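Local structure of plu4264 (Photorhabdus luminescens subsp. laumondii, 4MV2) at residues G29-F34 with L116-Q121. The protein is of unknown function but binds nickel in a cupin fold, and may be a metal-dependent enzyme like some relatives. Numbering follows the deposited sequence.
Sequences GLNTPF and LTRLEQ
Arg118 holds the side-chain oxygen of Asn31 with NE and NH2 along one flank of its guanidinium. Both nitrogens stand 2.8 Å from Asn31 OD1, which serves as a bifurcated acceptor, and both bonds are well bent, with N-H...O angles of 134°. NH2 lies nearly in line with the amide C=O, whereas NE sits above the amide plane. The amide and guanidinium planes stand at a steep 67° to each other. A bend at chi3 (-59°) turns the end of the arginine chain onto the Asn31 oxygen and brings Thr32 O near the guanidinium edge, 3.1 Å from Arg118 NH2, at an angle too poor for a hydrogen bond. The ND2 end of the amide lies against the Leu119 branch, with Leu119 CD2 3.3 Å from Asn31 ND2. That nitrogen donates to Phe115 O, which together with the arginine gives both ends of the buried amide a partner and so sets which way round it lies. Further along the loop, Thr32 OG1 donates to Phe34 O (2.7 Å), and Thr32 CB covers one face of the Phe34 ring. Trp107 of the second subunit donates through NE1 to Asn31 O, tying this loop to the dimer interface. The contact thus joins the loop between strands 19-23 and 35-41 to the last turns of the C-terminal helix 109-121, which follows strand 100-107 of the cupin sheet.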
loop_
_atom_site.group_PDB
_atom_site.type_symbol
_atom_site.label_atom_id
_atom_site.label_comp_id
_atom_site.label_asym_id
_atom_site.label_seq_id
_atom_site.Cartn_x
_atom_site.Cartn_y
_atom_site.Cartn_z
ATOM N N GLY A 29 -3.670 -12.960 13.059
ATOM C CA GLY A 29 -2.259 -13.260 13.018
ATOM C C GLY A 29 -1.410 -12.171 12.387
ATOM O O GLY A 29 -0.176 -12.259 12.408
ATOM N N LEU A 30 -2.033 -11.139 11.838
ATOM C CA LEU A 30 -1.270 -10.055 11.239
ATOM C C LEU A 30 -1.089 -8.925 12.230
ATOM O O LEU A 30 -2.064 -8.407 12.746
ATOM C CB LEU A 30 -2.017 -9.522 10.007
ATOM C CG LEU A 30 -1.356 -8.327 9.312
ATOM C CD1 LEU A 30 0.043 -8.650 8.825
ATOM C CD2 LEU A 30 -2.213 -7.826 8.161
ATOM N N ASN A 31 0.153 -8.560 12.492
ATOM C CA ASN A 31 0.467 -7.484 13.412
ATOM C C ASN A 31 1.180 -6.376 12.669
ATOM O O ASN A 31 2.290 -6.544 12.187
ATOM C CB ASN A 31 1.311 -7.986 14.565
ATOM C CG ASN A 31 1.520 -6.925 15.635
ATOM O OD1 ASN A 31 0.796 -5.937 15.714
ATOM N ND2 ASN A 31 2.525 -7.127 16.459
ATOM N N THR A 32 0.497 -5.253 12.565
ATOM C CA THR A 32 0.971 -4.108 11.760
ATOM C C THR A 32 0.923 -2.860 12.633
ATOM O O THR A 32 0.071 -2.745 13.514
ATOM C CB THR A 32 0.081 -3.801 10.510
ATOM O OG1 THR A 32 -1.258 -3.568 10.947
ATOM C CG2 THR A 32 0.063 -4.954 9.503
ATOM N N PRO A 33 1.796 -1.894 12.364
ATOM C CA PRO A 33 1.726 -0.603 13.053
ATOM C C PRO A 33 0.859 0.415 12.310
ATOM O O PRO A 33 0.881 1.600 12.651
ATOM C CB PRO A 33 3.176 -0.132 13.040
ATOM C CG PRO A 33 3.720 -0.703 11.735
ATOM C CD PRO A 33 3.034 -2.035 11.589
ATOM N N PHE A 34 0.129 -0.041 11.286
ATOM C CA PHE A 34 -0.704 0.815 10.444
ATOM C C PHE A 34 -2.000 0.083 10.167
ATOM O O PHE A 34 -2.124 -1.119 10.327
ATOM C CB PHE A 34 0.028 1.161 9.126
ATOM C CG PHE A 34 0.498 -0.052 8.353
ATOM C CD1 PHE A 34 -0.380 -0.737 7.519
ATOM C CD2 PHE A 34 1.775 -0.527 8.469
ATOM C CE1 PHE A 34 0.040 -1.847 6.821
ATOM C CE2 PHE A 34 2.196 -1.642 7.766
ATOM C CZ PHE A 34 1.343 -2.313 6.977
ATOM N N LEU A 116 4.024 -2.658 18.802
ATOM C CA LEU A 116 5.135 -3.033 19.690
ATOM C C LEU A 116 4.643 -3.786 20.918
ATOM O O LEU A 116 5.244 -4.771 21.316
ATOM C CB LEU A 116 5.904 -1.792 20.075
ATOM C CG LEU A 116 6.635 -1.092 18.923
ATOM C CD1 LEU A 116 7.170 0.284 19.311
ATOM C CD2 LEU A 116 7.769 -1.927 18.363
ATOM N N THR A 117 3.513 -3.382 21.456
ATOM C CA THR A 117 2.961 -4.025 22.641
ATOM C C THR A 117 2.529 -5.451 22.319
ATOM O O THR A 117 2.805 -6.380 23.077
ATOM C CB THR A 117 1.813 -3.173 23.191
ATOM O OG1 THR A 117 2.369 -1.919 23.619
ATOM C CG2 THR A 117 1.118 -3.853 24.354
ATOM N N ARG A 118 1.856 -5.641 21.185
ATOM C CA ARG A 118 1.391 -6.961 20.797
ATOM C C ARG A 118 2.545 -7.893 20.526
ATOM O O ARG A 118 2.499 -9.055 20.880
ATOM C CB ARG A 118 0.491 -6.855 19.583
ATOM C CG ARG A 118 -0.834 -6.240 19.921
ATOM C CD ARG A 118 -1.819 -6.380 18.794
ATOM N NE ARG A 118 -1.358 -5.760 17.552
ATOM C CZ ARG A 118 -1.628 -4.507 17.182
ATOM N NH1 ARG A 118 -2.328 -3.704 17.984
ATOM N NH2 ARG A 118 -1.183 -4.042 16.017
ATOM N N LEU A 119 3.609 -7.380 19.942
ATOM C CA LEU A 119 4.799 -8.185 19.754
ATOM C C LEU A 119 5.342 -8.699 21.063
ATOM O O LEU A 119 5.710 -9.852 21.165
ATOM C CB LEU A 119 5.900 -7.364 19.117
ATOM C CG LEU A 119 5.979 -7.225 17.614
ATOM C CD1 LEU A 119 7.440 -6.909 17.341
ATOM C CD2 LEU A 119 5.534 -8.489 16.926
ATOM N N GLU A 120 5.423 -7.820 22.050
ATOM C CA GLU A 120 6.029 -8.183 23.322
ATOM C C GLU A 120 5.166 -9.206 24.038
ATOM O O GLU A 120 5.682 -10.083 24.731
ATOM C CB GLU A 120 6.244 -6.934 24.183
ATOM C CG GLU A 120 6.918 -7.209 25.545
ATOM C CD GLU A 120 8.226 -8.017 25.429
ATOM O OE1 GLU A 120 8.597 -8.692 26.423
ATOM O OE2 GLU A 120 8.877 -7.987 24.346
ATOM N N GLN A 121 3.854 -9.103 23.862
ATOM C CA GLN A 121 2.921 -10.034 24.488
ATOM C C GLN A 121 3.005 -11.412 23.868
ATOM O O GLN A 121 2.837 -12.420 24.556
ATOM C CB GLN A 121 1.497 -9.520 24.347
ATOM C CG GLN A 121 1.180 -8.397 25.288
ATOM C CD GLN A 121 -0.079 -7.651 24.902
ATOM O OE1 GLN A 121 -0.623 -7.829 23.806
ATOM N NE2 GLN A 121 -0.551 -6.794 25.810
#